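Exodeoxyribonuclease 10 (Escherichia coli, PDB 4FZX) degrades single- and double-stranded DNA from the 3' end as a magnesium-dependent DEDDh exonuclease of the DnaQ family. Local coordinates at residues C[27-32]-C[139-144]; C[74-79]-C[157-162]; C[78-83]-C[112-117]; C[116-119]-C[123-126]. All blocks are in the same frame, centred on the assembly; numbering follows the deposited sequence.

Contact 1. Residues C[27-32]-C[139-144]; sequences GKIVNP and DCYITA. With NA (sodium ion), chain G.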
# COMPACT_ATOMS: atom_id res chain seq x y z
N GLY C 27 -28.58 -17.81 -10.60
CA GLY C 27 -29.19 -16.51 -10.36
C GLY C 27 -30.65 -16.54 -9.95
O GLY C 27 -31.31 -15.50 -9.91
N LYS C 28 -31.14 -17.72 -9.57
CA LYS C 28 -32.51 -17.84 -9.07
C LYS C 28 -32.54 -18.34 -7.65
O LYS C 28 -31.65 -19.07 -7.23
CB LYS C 28 -33.32 -18.76 -9.97
CG LYS C 28 -33.36 -18.30 -11.43
CD LYS C 28 -34.61 -18.76 -12.14
CE LYS C 28 -34.98 -17.82 -13.28
NZ LYS C 28 -34.15 -18.10 -14.48
N ILE C 29 -33.59 -17.97 -6.92
CA ILE C 29 -33.79 -18.41 -5.53
C ILE C 29 -34.84 -19.50 -5.41
O ILE C 29 -36.01 -19.28 -5.70
CB ILE C 29 -34.23 -17.25 -4.62
CG1 ILE C 29 -33.32 -16.04 -4.82
CG2 ILE C 29 -34.22 -17.70 -3.15
CD1 ILE C 29 -33.85 -14.78 -4.18
N VAL C 30 -34.44 -20.65 -4.86
CA VAL C 30 -35.29 -21.83 -4.85
C VAL C 30 -35.11 -22.62 -3.56
O VAL C 30 -34.21 -22.32 -2.76
CB VAL C 30 -34.98 -22.75 -6.05
CG1 VAL C 30 -35.25 -22.03 -7.37
CG2 VAL C 30 -33.54 -23.24 -5.97
N ASN C 31 -35.99 -23.59 -3.34
CA ASN C 31 -35.83 -24.56 -2.24
C ASN C 31 -35.84 -23.89 -0.85
O ASN C 31 -34.94 -24.12 -0.05
CB ASN C 31 -34.56 -25.41 -2.44
CG ASN C 31 -34.49 -26.62 -1.49
OD1 ASN C 31 -35.50 -27.22 -1.14
ND2 ASN C 31 -33.27 -27.00 -1.11
N PRO C 32 -36.88 -23.10 -0.57
CA PRO C 32 -37.05 -22.49 0.76
C PRO C 32 -37.29 -23.51 1.88
O PRO C 32 -38.03 -24.47 1.70
CB PRO C 32 -38.28 -21.59 0.58
CG PRO C 32 -39.05 -22.25 -0.54
CD PRO C 32 -37.98 -22.76 -1.48
N ASP C 139 -35.37 -12.88 5.99
CA ASP C 139 -34.02 -12.36 5.86
C ASP C 139 -33.16 -13.17 4.89
O ASP C 139 -32.21 -12.63 4.29
CB ASP C 139 -33.33 -12.28 7.21
CG ASP C 139 -33.87 -11.15 8.09
OD1 ASP C 139 -34.88 -10.51 7.73
OD2 ASP C 139 -33.28 -10.93 9.18
N CYS C 140 -33.46 -14.46 4.74
CA CYS C 140 -32.80 -15.30 3.74
C CYS C 140 -33.02 -14.77 2.34
O CYS C 140 -32.11 -14.78 1.52
CB CYS C 140 -33.28 -16.76 3.82
SG CYS C 140 -32.51 -17.72 5.14
N TYR C 141 -34.24 -14.33 2.06
CA TYR C 141 -34.57 -13.74 0.76
C TYR C 141 -33.86 -12.42 0.51
O TYR C 141 -33.44 -12.13 -0.61
CB TYR C 141 -36.09 -13.57 0.61
CG TYR C 141 -36.76 -14.83 0.14
CD1 TYR C 141 -36.80 -15.15 -1.22
CD2 TYR C 141 -37.22 -15.78 1.05
CE1 TYR C 141 -37.37 -16.32 -1.67
CE2 TYR C 141 -37.77 -16.98 0.60
CZ TYR C 141 -37.85 -17.23 -0.76
OH TYR C 141 -38.40 -18.41 -1.22
N ILE C 142 -33.69 -11.64 1.58
CA ILE C 142 -32.95 -10.39 1.50
C ILE C 142 -31.48 -10.67 1.18
O ILE C 142 -30.91 -10.11 0.26
CB ILE C 142 -33.03 -9.61 2.84
CG1 ILE C 142 -34.48 -9.27 3.19
CG2 ILE C 142 -32.16 -8.36 2.77
CD1 ILE C 142 -35.26 -8.59 2.08
N THR C 143 -30.90 -11.60 1.93
CA THR C 143 -29.48 -11.89 1.80
C THR C 143 -29.19 -12.57 0.46
O THR C 143 -28.25 -12.20 -0.23
CB THR C 143 -28.99 -12.75 2.97
OG1 THR C 143 -29.30 -12.06 4.19
CG2 THR C 143 -27.48 -13.01 2.90
N ALA C 144 -30.09 -13.45 0.04
CA ALA C 144 -29.97 -14.09 -1.27
C ALA C 144 -30.01 -13.04 -2.38
O ALA C 144 -29.16 -13.04 -3.28
CB ALA C 144 -31.06 -15.13 -1.48
NA NA G . -32.06 -12.12 10.61
O HOH W 1 -38.05 -19.09 -3.83
O HOH W 2 -32.77 -10.44 12.47
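Strand 28-32 and helix 139-144 run close to antiparallel, with their short axes at 148° and 10.0 Å apart at closest approach. The backbones come nearest at Ile29 and Ala144, whose CA atoms are 7.2 Å apart. This is helix-on-sheet packing in the RNase H-like fold of a DEDDh exonuclease. Helix 136-154 lies against the mixed sheet, and strand 28-36 is an outermost strand within this chain. Ile29 carries the strand side. Its CG1 stands anti to the carbonyl carbon (chi1 -49°) and CG2 anti to the backbone N, which splits the two branches between two helix residues. Ile29 CG2 meets the ring obliquely, 3.7 Å from Tyr141 CE1. Ile29 CD1 lies 3.9 Å from Ala144 CB. Val22 of the neighbouring strand 16-25 touches Ile29, Tyr141 and Ala144, and Val125 from a loop also packs on Ile29 and Tyr141. The far end of the tyrosine reaches Pro32, with Tyr141 OH 3.7 Å from Pro32 CB. No direct hydrogen bond joins the segments. A water in the plane of the Tyr141 ring bridges them, 2.7 Å from Tyr141 OH and donating to Ile29 O. The start of the same helical segment belongs to the metal site, which also uses Asp6, Glu8 and a DNA phosphate. Asp139 OD1 is hydrogen-bonded to His134 N and His133 ND1. Asp139 OD2 binds the sodium ion at 2.2 Å.

Contact 2. Residues C[74-79]-C[157-162]; sequences SEWYVA and TAEQMA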
# COMPACT_ATOMS: atom_id res chain seq x y z
N SER C 74 -24.85 -29.01 1.22
CA SER C 74 -24.31 -27.93 0.38
C SER C 74 -22.80 -27.81 0.58
O SER C 74 -22.29 -27.98 1.69
CB SER C 74 -24.99 -26.60 0.74
OG SER C 74 -24.71 -25.57 -0.20
N GLU C 75 -22.08 -27.44 -0.48
CA GLU C 75 -20.66 -27.11 -0.36
C GLU C 75 -20.43 -25.70 0.22
O GLU C 75 -19.39 -25.43 0.85
CB GLU C 75 -19.98 -27.24 -1.73
CG GLU C 75 -20.18 -28.62 -2.40
CD GLU C 75 -19.36 -29.72 -1.73
OE1 GLU C 75 -19.87 -30.38 -0.79
OE2 GLU C 75 -18.19 -29.91 -2.13
N TRP C 76 -21.42 -24.83 0.03
CA TRP C 76 -21.30 -23.41 0.36
C TRP C 76 -22.47 -22.95 1.23
O TRP C 76 -23.64 -23.08 0.85
CB TRP C 76 -21.27 -22.57 -0.92
CG TRP C 76 -20.25 -23.02 -1.91
CD1 TRP C 76 -20.48 -23.62 -3.12
CD2 TRP C 76 -18.82 -22.88 -1.80
NE1 TRP C 76 -19.30 -23.89 -3.75
CE2 TRP C 76 -18.26 -23.45 -2.96
CE3 TRP C 76 -17.97 -22.38 -0.81
CZ2 TRP C 76 -16.88 -23.49 -3.18
CZ3 TRP C 76 -16.60 -22.43 -1.03
CH2 TRP C 76 -16.07 -22.98 -2.20
N TYR C 77 -22.15 -22.41 2.39
CA TYR C 77 -23.16 -21.76 3.22
C TYR C 77 -22.88 -20.28 3.26
O TYR C 77 -21.72 -19.86 3.43
CB TYR C 77 -23.16 -22.34 4.62
CG TYR C 77 -23.66 -23.74 4.65
CD1 TYR C 77 -25.01 -24.01 4.82
CD2 TYR C 77 -22.81 -24.81 4.39
CE1 TYR C 77 -25.50 -25.30 4.74
CE2 TYR C 77 -23.29 -26.11 4.32
CZ TYR C 77 -24.64 -26.34 4.47
OH TYR C 77 -25.11 -27.63 4.45
N VAL C 78 -23.92 -19.49 3.02
CA VAL C 78 -23.78 -18.04 2.88
C VAL C 78 -24.60 -17.38 4.00
O VAL C 78 -25.74 -17.78 4.26
CB VAL C 78 -24.30 -17.55 1.49
CG1 VAL C 78 -24.13 -16.04 1.36
CG2 VAL C 78 -23.57 -18.27 0.32
N ALA C 79 -24.02 -16.40 4.67
CA ALA C 79 -24.76 -15.68 5.69
C ALA C 79 -24.26 -14.26 5.75
O ALA C 79 -23.13 -13.98 5.36
CB ALA C 79 -24.62 -16.36 7.06
N THR C 157 -16.75 -15.85 -8.21
CA THR C 157 -17.24 -17.22 -8.12
C THR C 157 -17.38 -17.56 -6.66
O THR C 157 -16.84 -16.86 -5.81
CB THR C 157 -16.22 -18.23 -8.71
OG1 THR C 157 -14.97 -18.08 -8.02
CG2 THR C 157 -16.01 -17.97 -10.20
N ALA C 158 -18.02 -18.69 -6.38
CA ALA C 158 -18.10 -19.22 -5.04
C ALA C 158 -16.73 -19.30 -4.36
O ALA C 158 -16.57 -18.90 -3.21
CB ALA C 158 -18.77 -20.57 -5.05
N GLU C 159 -15.72 -19.73 -5.13
CA GLU C 159 -14.34 -19.88 -4.63
C GLU C 159 -13.71 -18.54 -4.26
O GLU C 159 -13.02 -18.43 -3.25
CB GLU C 159 -13.47 -20.57 -5.69
CG GLU C 159 -13.84 -22.02 -5.95
CD GLU C 159 -13.43 -22.91 -4.81
OE1 GLU C 159 -13.95 -24.05 -4.72
OE2 GLU C 159 -12.58 -22.48 -3.99
N GLN C 160 -13.85 -17.55 -5.14
CA GLN C 160 -13.27 -16.24 -4.88
C GLN C 160 -13.89 -15.64 -3.65
O GLN C 160 -13.20 -15.04 -2.81
CB GLN C 160 -13.50 -15.31 -6.06
CG GLN C 160 -12.57 -15.55 -7.22
CD GLN C 160 -12.96 -14.72 -8.42
OE1 GLN C 160 -13.97 -14.98 -9.06
NE2 GLN C 160 -12.18 -13.68 -8.69
N MSE C 161 -15.20 -15.86 -3.52
CA MSE C 161 -15.97 -15.27 -2.44
C MSE C 161 -15.60 -15.88 -1.09
O MSE C 161 -15.53 -15.18 -0.08
CB MSE C 161 -17.47 -15.45 -2.70
CG MSE C 161 -17.98 -14.55 -3.80
SE MSE C 161 -19.91 -14.56 -3.97
CE MSE C 161 -20.13 -16.25 -4.97
N ALA C 162 -15.38 -17.20 -1.09
CA ALA C 162 -14.88 -17.92 0.08
C ALA C 162 -13.49 -17.43 0.47
O ALA C 162 -13.20 -17.29 1.66
CB ALA C 162 -14.85 -19.42 -0.20
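A single indole makes the whole strand side of this contact: Trp76 meets three residues of helix 158-162, each in a different way. Ala158 CB sits over one face in a CH-pi contact, 3.7 Å from the centroid of the five-membered ring and 18° off its normal. Glu159 comes to the edge instead. Its OE1 lies near the ring plane, 3.4 Å from Trp76 CZ2, with the carboxylate turned 83° from the indole. The oxygen thus faces the rim, where the C-H groups would probably carry slight positive charge and suit a carboxylate. A bend at chi2 (-72°) turns the end of the Glu159 chain back to the ring, although its CB points away from the strand. Ala162 CB, one turn after Ala158, approaches obliquely, 3.6 Å from Trp76 CZ3. The face opposite Ala158 is met near its rim by Glu75 CB. In the RNase H-like fold of this exonuclease, the contact joins strand 76-79, which lies between 2-9 and 95-98 in the sheet, to the last modelled helix, 158-165. Leu2, Glu95 and Ile97 of the flanking strands also touch Trp76. The helix start is held by a capping box of Thr157 and Gln160. Gln160 N donates to Thr157 OG1 at 3.1 Å, and Thr157 N returns a bond to Gln160 OE1 at 3.0 Å. Ser74 OG donates to Trp76 O from above the carbonyl plane.

Contact 3. Residues C[78-83]-C[112-117]; sequences VAHNAS and YSNMAL. With nucleotides of chain A.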
# COMPACT_ATOMS: atom_id res chain seq x y z
N VAL C 78 -23.92 -19.49 3.02
CA VAL C 78 -23.78 -18.04 2.88
C VAL C 78 -24.60 -17.38 4.00
O VAL C 78 -25.74 -17.78 4.26
CB VAL C 78 -24.30 -17.55 1.49
CG1 VAL C 78 -24.13 -16.04 1.36
CG2 VAL C 78 -23.57 -18.27 0.32
N ALA C 79 -24.02 -16.40 4.67
CA ALA C 79 -24.76 -15.68 5.69
C ALA C 79 -24.26 -14.26 5.75
O ALA C 79 -23.13 -13.98 5.36
CB ALA C 79 -24.62 -16.36 7.06
N HIS C 80 -25.12 -13.35 6.21
CA HIS C 80 -24.70 -11.97 6.39
C HIS C 80 -24.06 -11.76 7.75
O HIS C 80 -24.73 -11.76 8.78
CB HIS C 80 -25.87 -11.01 6.17
CG HIS C 80 -25.44 -9.58 6.01
ND1 HIS C 80 -24.92 -9.11 4.82
CD2 HIS C 80 -25.29 -8.58 6.91
CE1 HIS C 80 -24.54 -7.85 4.99
NE2 HIS C 80 -24.73 -7.52 6.25
N ASN C 81 -22.74 -11.55 7.75
CA ASN C 81 -21.92 -11.75 8.96
C ASN C 81 -21.88 -13.21 9.41
O ASN C 81 -22.36 -13.55 10.49
CB ASN C 81 -22.35 -10.86 10.12
CG ASN C 81 -21.24 -10.69 11.17
OD1 ASN C 81 -20.07 -10.97 10.90
ND2 ASN C 81 -21.61 -10.25 12.36
N ALA C 82 -21.30 -14.05 8.56
CA ALA C 82 -21.34 -15.51 8.73
C ALA C 82 -20.61 -15.95 10.00
O ALA C 82 -20.89 -17.01 10.54
CB ALA C 82 -20.74 -16.18 7.51
N SER C 83 -19.63 -15.17 10.43
CA SER C 83 -19.04 -15.25 11.77
C SER C 83 -20.07 -15.59 12.84
O SER C 83 -19.84 -16.44 13.72
CB SER C 83 -18.42 -13.89 12.09
OG SER C 83 -17.39 -14.01 13.04
N TYR C 112 -23.29 -1.49 5.97
CA TYR C 112 -23.14 -2.91 5.71
C TYR C 112 -23.94 -3.84 6.62
O TYR C 112 -23.70 -5.06 6.65
CB TYR C 112 -21.67 -3.32 5.61
CG TYR C 112 -20.83 -3.05 6.85
CD1 TYR C 112 -20.14 -1.85 7.00
CD2 TYR C 112 -20.67 -4.02 7.83
CE1 TYR C 112 -19.34 -1.60 8.12
CE2 TYR C 112 -19.84 -3.81 8.93
CZ TYR C 112 -19.22 -2.58 9.09
OH TYR C 112 -18.40 -2.38 10.19
N SER C 113 -24.97 -3.30 7.27
CA SER C 113 -26.02 -4.14 7.82
C SER C 113 -26.87 -4.73 6.69
O SER C 113 -26.90 -4.18 5.59
CB SER C 113 -26.90 -3.37 8.80
OG SER C 113 -27.77 -2.50 8.12
N ASN C 114 -27.55 -5.83 6.97
CA ASN C 114 -28.31 -6.55 5.94
C ASN C 114 -29.35 -5.66 5.26
O ASN C 114 -29.40 -5.59 4.03
CB ASN C 114 -28.95 -7.83 6.52
CG ASN C 114 -29.32 -8.87 5.45
OD1 ASN C 114 -28.64 -9.02 4.44
ND2 ASN C 114 -30.37 -9.63 5.71
N MSE C 115 -30.18 -4.98 6.05
CA MSE C 115 -31.25 -4.16 5.49
C MSE C 115 -30.75 -2.84 4.89
O MSE C 115 -31.29 -2.37 3.88
CB MSE C 115 -32.37 -3.89 6.49
CG MSE C 115 -33.61 -3.20 5.85
SE MSE C 115 -34.43 -4.26 4.38
CE MSE C 115 -35.74 -2.96 3.72
N ALA C 116 -29.71 -2.26 5.49
CA ALA C 116 -29.11 -1.07 4.90
C ALA C 116 -28.59 -1.34 3.48
O ALA C 116 -28.78 -0.54 2.58
CB ALA C 116 -28.02 -0.54 5.78
N LEU C 117 -27.94 -2.49 3.29
CA LEU C 117 -27.45 -2.89 1.98
C LEU C 117 -28.63 -3.06 1.03
O LEU C 117 -28.64 -2.52 -0.07
CB LEU C 117 -26.69 -4.22 2.08
CG LEU C 117 -25.16 -4.33 2.04
CD1 LEU C 117 -24.43 -3.07 1.56
CD2 LEU C 117 -24.61 -4.85 3.35
P DA A 16 -26.45 -6.54 10.90
OP1 DA A 16 -27.11 -6.95 9.64
OP2 DA A 16 -27.03 -5.51 11.81
O5' DA A 16 -26.17 -7.87 11.75
C5' DA A 16 -25.67 -9.04 11.14
C4' DA A 16 -25.63 -10.18 12.14
O4' DA A 16 -24.47 -10.00 13.01
C3' DA A 16 -26.83 -10.26 13.09
O3' DA A 16 -27.86 -11.11 12.54
C2' DA A 16 -26.22 -10.84 14.37
C1' DA A 16 -24.80 -10.27 14.34
N9 DA A 16 -24.71 -9.05 15.11
C8 DA A 16 -25.49 -7.95 15.02
N7 DA A 16 -25.22 -7.04 15.92
C5 DA A 16 -24.18 -7.59 16.63
C6 DA A 16 -23.46 -7.12 17.74
N6 DA A 16 -23.68 -5.93 18.31
N1 DA A 16 -22.52 -7.93 18.24
C2 DA A 16 -22.33 -9.13 17.67
N3 DA A 16 -22.95 -9.69 16.63
C4 DA A 16 -23.87 -8.84 16.16
P DG A 15 -23.62 -1.23 11.96
OP1 DG A 15 -24.31 -0.66 10.79
OP2 DG A 15 -24.13 -0.91 13.31
O5' DG A 15 -23.60 -2.82 11.79
C5' DG A 15 -23.22 -3.39 10.54
C4' DG A 15 -22.98 -4.88 10.69
O4' DG A 15 -21.77 -5.12 11.46
C3' DG A 15 -24.09 -5.63 11.42
O3' DG A 15 -25.01 -6.08 10.45
C2' DG A 15 -23.35 -6.80 12.04
C1' DG A 15 -21.95 -6.23 12.31
N9 DG A 15 -21.81 -5.73 13.67
C8 DG A 15 -22.42 -4.61 14.19
N7 DG A 15 -22.07 -4.37 15.43
C5 DG A 15 -21.17 -5.39 15.73
C6 DG A 15 -20.49 -5.63 16.94
O6 DG A 15 -20.54 -4.96 17.98
N1 DG A 15 -19.68 -6.77 16.86
C2 DG A 15 -19.56 -7.56 15.72
N2 DG A 15 -18.76 -8.65 15.82
N3 DG A 15 -20.22 -7.33 14.58
C4 DG A 15 -21.00 -6.23 14.67
P DC A 14 -20.41 3.33 14.05
OP1 DC A 14 -20.89 4.32 13.07
OP2 DC A 14 -20.91 3.33 15.45
O5' DC A 14 -20.64 1.84 13.47
C5' DC A 14 -19.70 1.30 12.56
C4' DC A 14 -19.88 -0.20 12.41
O4' DC A 14 -18.82 -0.89 13.10
C3' DC A 14 -21.18 -0.79 12.92
O3' DC A 14 -22.09 -0.80 11.82
C2' DC A 14 -20.78 -2.22 13.28
C1' DC A 14 -19.27 -2.15 13.52
N1 DC A 14 -18.89 -2.29 14.93
C2 DC A 14 -18.18 -3.41 15.33
O2 DC A 14 -17.88 -4.26 14.48
N3 DC A 14 -17.82 -3.53 16.63
C4 DC A 14 -18.13 -2.56 17.49
N4 DC A 14 -17.73 -2.72 18.77
C5 DC A 14 -18.87 -1.41 17.10
C6 DC A 14 -19.23 -1.31 15.82
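His80 fills the tight part of this contact. Its NE2 donates to Tyr112 O at 2.7 Å, with the oxygen only 5° out of the imidazole plane. Asn114 covers one face of the ring: its OD1 lies 3.6 Å from His80 CG, and the amide and ring planes are 30° apart. Leu117 CD2 meets His80 CE1 obliquely at 3.4 Å. The ring reaches these partners because CG is anti to the backbone N (chi1 -166°). At its other nitrogen, ND1 is hydrogen-bonded to Thr99 OG1, which helps fix the ring's rotation. With an alanine here, Tyr112 O and Thr99 OG1 would probably each lose a hydrogen-bond partner, and a gap would open beside Asn114 and Leu117.

On the looser side the two segments meet the DNA rather than each other, and DA16 of chain A is held from both. Asn81 ND2 donates to O4' of DA16 of chain A at 2.9 Å, in a nearly straight bond. Asn114 N, at the start of helix 114-117, gives a similar bond of 2.9 Å to OP1 of the same nucleotide. Tyr112 lies along the backbone sugars, with CE2 3.4 Å from O4' of DG15 of chain A. Sugar and phosphate are gripped here, as befits the substrate cleft of a DEDDh exonuclease.

Contact 4. Residues C[116-119]-C[123-126]; sequences ALYK and LNVQ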
# COMPACT_ATOMS: atom_id res chain seq x y z
N ALA C 116 -29.71 -2.26 5.49
CA ALA C 116 -29.11 -1.07 4.90
C ALA C 116 -28.59 -1.34 3.48
O ALA C 116 -28.78 -0.54 2.58
CB ALA C 116 -28.02 -0.54 5.78
N LEU C 117 -27.94 -2.49 3.29
CA LEU C 117 -27.45 -2.89 1.98
C LEU C 117 -28.63 -3.06 1.03
O LEU C 117 -28.64 -2.52 -0.07
CB LEU C 117 -26.69 -4.22 2.08
CG LEU C 117 -25.16 -4.33 2.04
CD1 LEU C 117 -24.43 -3.07 1.56
CD2 LEU C 117 -24.61 -4.85 3.35
N TYR C 118 -29.61 -3.85 1.45
CA TYR C 118 -30.81 -4.07 0.63
C TYR C 118 -31.44 -2.73 0.20
O TYR C 118 -31.83 -2.58 -0.96
CB TYR C 118 -31.84 -4.89 1.39
CG TYR C 118 -33.02 -5.30 0.55
CD1 TYR C 118 -34.20 -4.56 0.56
CD2 TYR C 118 -32.97 -6.46 -0.23
CE1 TYR C 118 -35.30 -4.95 -0.19
CE2 TYR C 118 -34.07 -6.85 -1.00
CZ TYR C 118 -35.22 -6.08 -0.98
OH TYR C 118 -36.31 -6.46 -1.74
N LYS C 119 -31.55 -1.80 1.14
CA LYS C 119 -32.12 -0.49 0.83
C LYS C 119 -31.27 0.28 -0.18
O LYS C 119 -31.77 0.70 -1.23
CB LYS C 119 -32.36 0.32 2.11
CG LYS C 119 -32.46 1.83 1.89
CD LYS C 119 -33.89 2.35 2.09
CE LYS C 119 -34.06 3.79 1.57
NZ LYS C 119 -33.01 4.71 2.11
N LEU C 123 -32.55 -3.24 -4.08
CA LEU C 123 -32.94 -4.59 -4.46
C LEU C 123 -34.44 -4.79 -4.34
O LEU C 123 -35.15 -4.05 -3.64
CB LEU C 123 -32.19 -5.62 -3.61
CG LEU C 123 -30.67 -5.57 -3.75
CD1 LEU C 123 -30.02 -6.27 -2.61
CD2 LEU C 123 -30.23 -6.17 -5.08
N ASN C 124 -34.94 -5.78 -5.06
CA ASN C 124 -36.36 -6.07 -5.04
C ASN C 124 -36.50 -7.57 -5.16
O ASN C 124 -36.26 -8.12 -6.22
CB ASN C 124 -37.07 -5.36 -6.20
CG ASN C 124 -38.59 -5.44 -6.11
OD1 ASN C 124 -39.17 -5.36 -5.02
ND2 ASN C 124 -39.25 -5.54 -7.26
N VAL C 125 -36.68 -8.23 -4.02
CA VAL C 125 -36.95 -9.66 -4.01
C VAL C 125 -38.41 -9.91 -3.61
O VAL C 125 -39.01 -9.14 -2.87
CB VAL C 125 -35.97 -10.41 -3.06
CG1 VAL C 125 -36.32 -10.15 -1.60
CG2 VAL C 125 -35.93 -11.90 -3.38
N GLN C 126 -39.00 -10.96 -4.17
CA GLN C 126 -40.31 -11.40 -3.73
C GLN C 126 -40.13 -12.16 -2.44
O GLN C 126 -39.52 -13.24 -2.44
CB GLN C 126 -40.93 -12.31 -4.79
CG GLN C 126 -42.42 -12.59 -4.60
CD GLN C 126 -42.97 -13.48 -5.71
OE1 GLN C 126 -43.28 -13.02 -6.82
NE2 GLN C 126 -43.03 -14.79 -5.44
O HOH W 3 -34.83 -1.81 -2.09
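Tyr118 reaches over the loop segment 123-126 and meets Leu123 and Val125. The contact folds the loop that follows helix 114-120 back onto the helix, in the RNase H-like fold of the exonuclease. Leu123 CB presses on the ring 3.4 Å from Tyr118 CE2, and Leu123 CD1 lies against Tyr118 CD2. At the far end, Tyr118 OH accepts from Val125 N at 2.9 Å. This bond is nearly straight, 166° at the hydrogen, and the nitrogen lies at the ring edge near its plane. Val125 CG1 packs beside the same hydroxyl, 3.7 Å from Tyr118 OH. The ring can span this distance because its CG is anti to the backbone N (chi1 -173°). A leucine in its place would probably leave Val125 N without its acceptor and let the loop turn more freely.

The backbone sets the next shell. Leu123 N donates a long bond of 3.3 Å to Tyr118 O, almost in line with the C=O. Outside the pair, helix 136-154 holds both parts: Ile142 touches Tyr118, Asp149 touches Leu123, and Tyr141 and Ala145 touch Val125. A water bridges the two carbonyls, donating to Tyr118 O and, at 2.7 Å, to Leu123 O.

Contact 3 is the buried one, contact 1 is partly buried, and contacts 2 and 4 lie at the surface. Contacts 1 and 2 both set a helix on the same sheet, mainly through apolar side chains, but at different strands. Contacts 2 and 3 share strand 76-79: one uses an aromatic near its start, the other the polar residues after its end. Contacts 3 and 4 share helix 114-120, whose first turn faces DNA and whose later part holds a loop. Helix 136-154 ties three together. In contact 1 its Thr143 meets Asn114 of contact 3, and the helix also borders contact 4. Hydrogen bonds cross directly only in contacts 3 and 4.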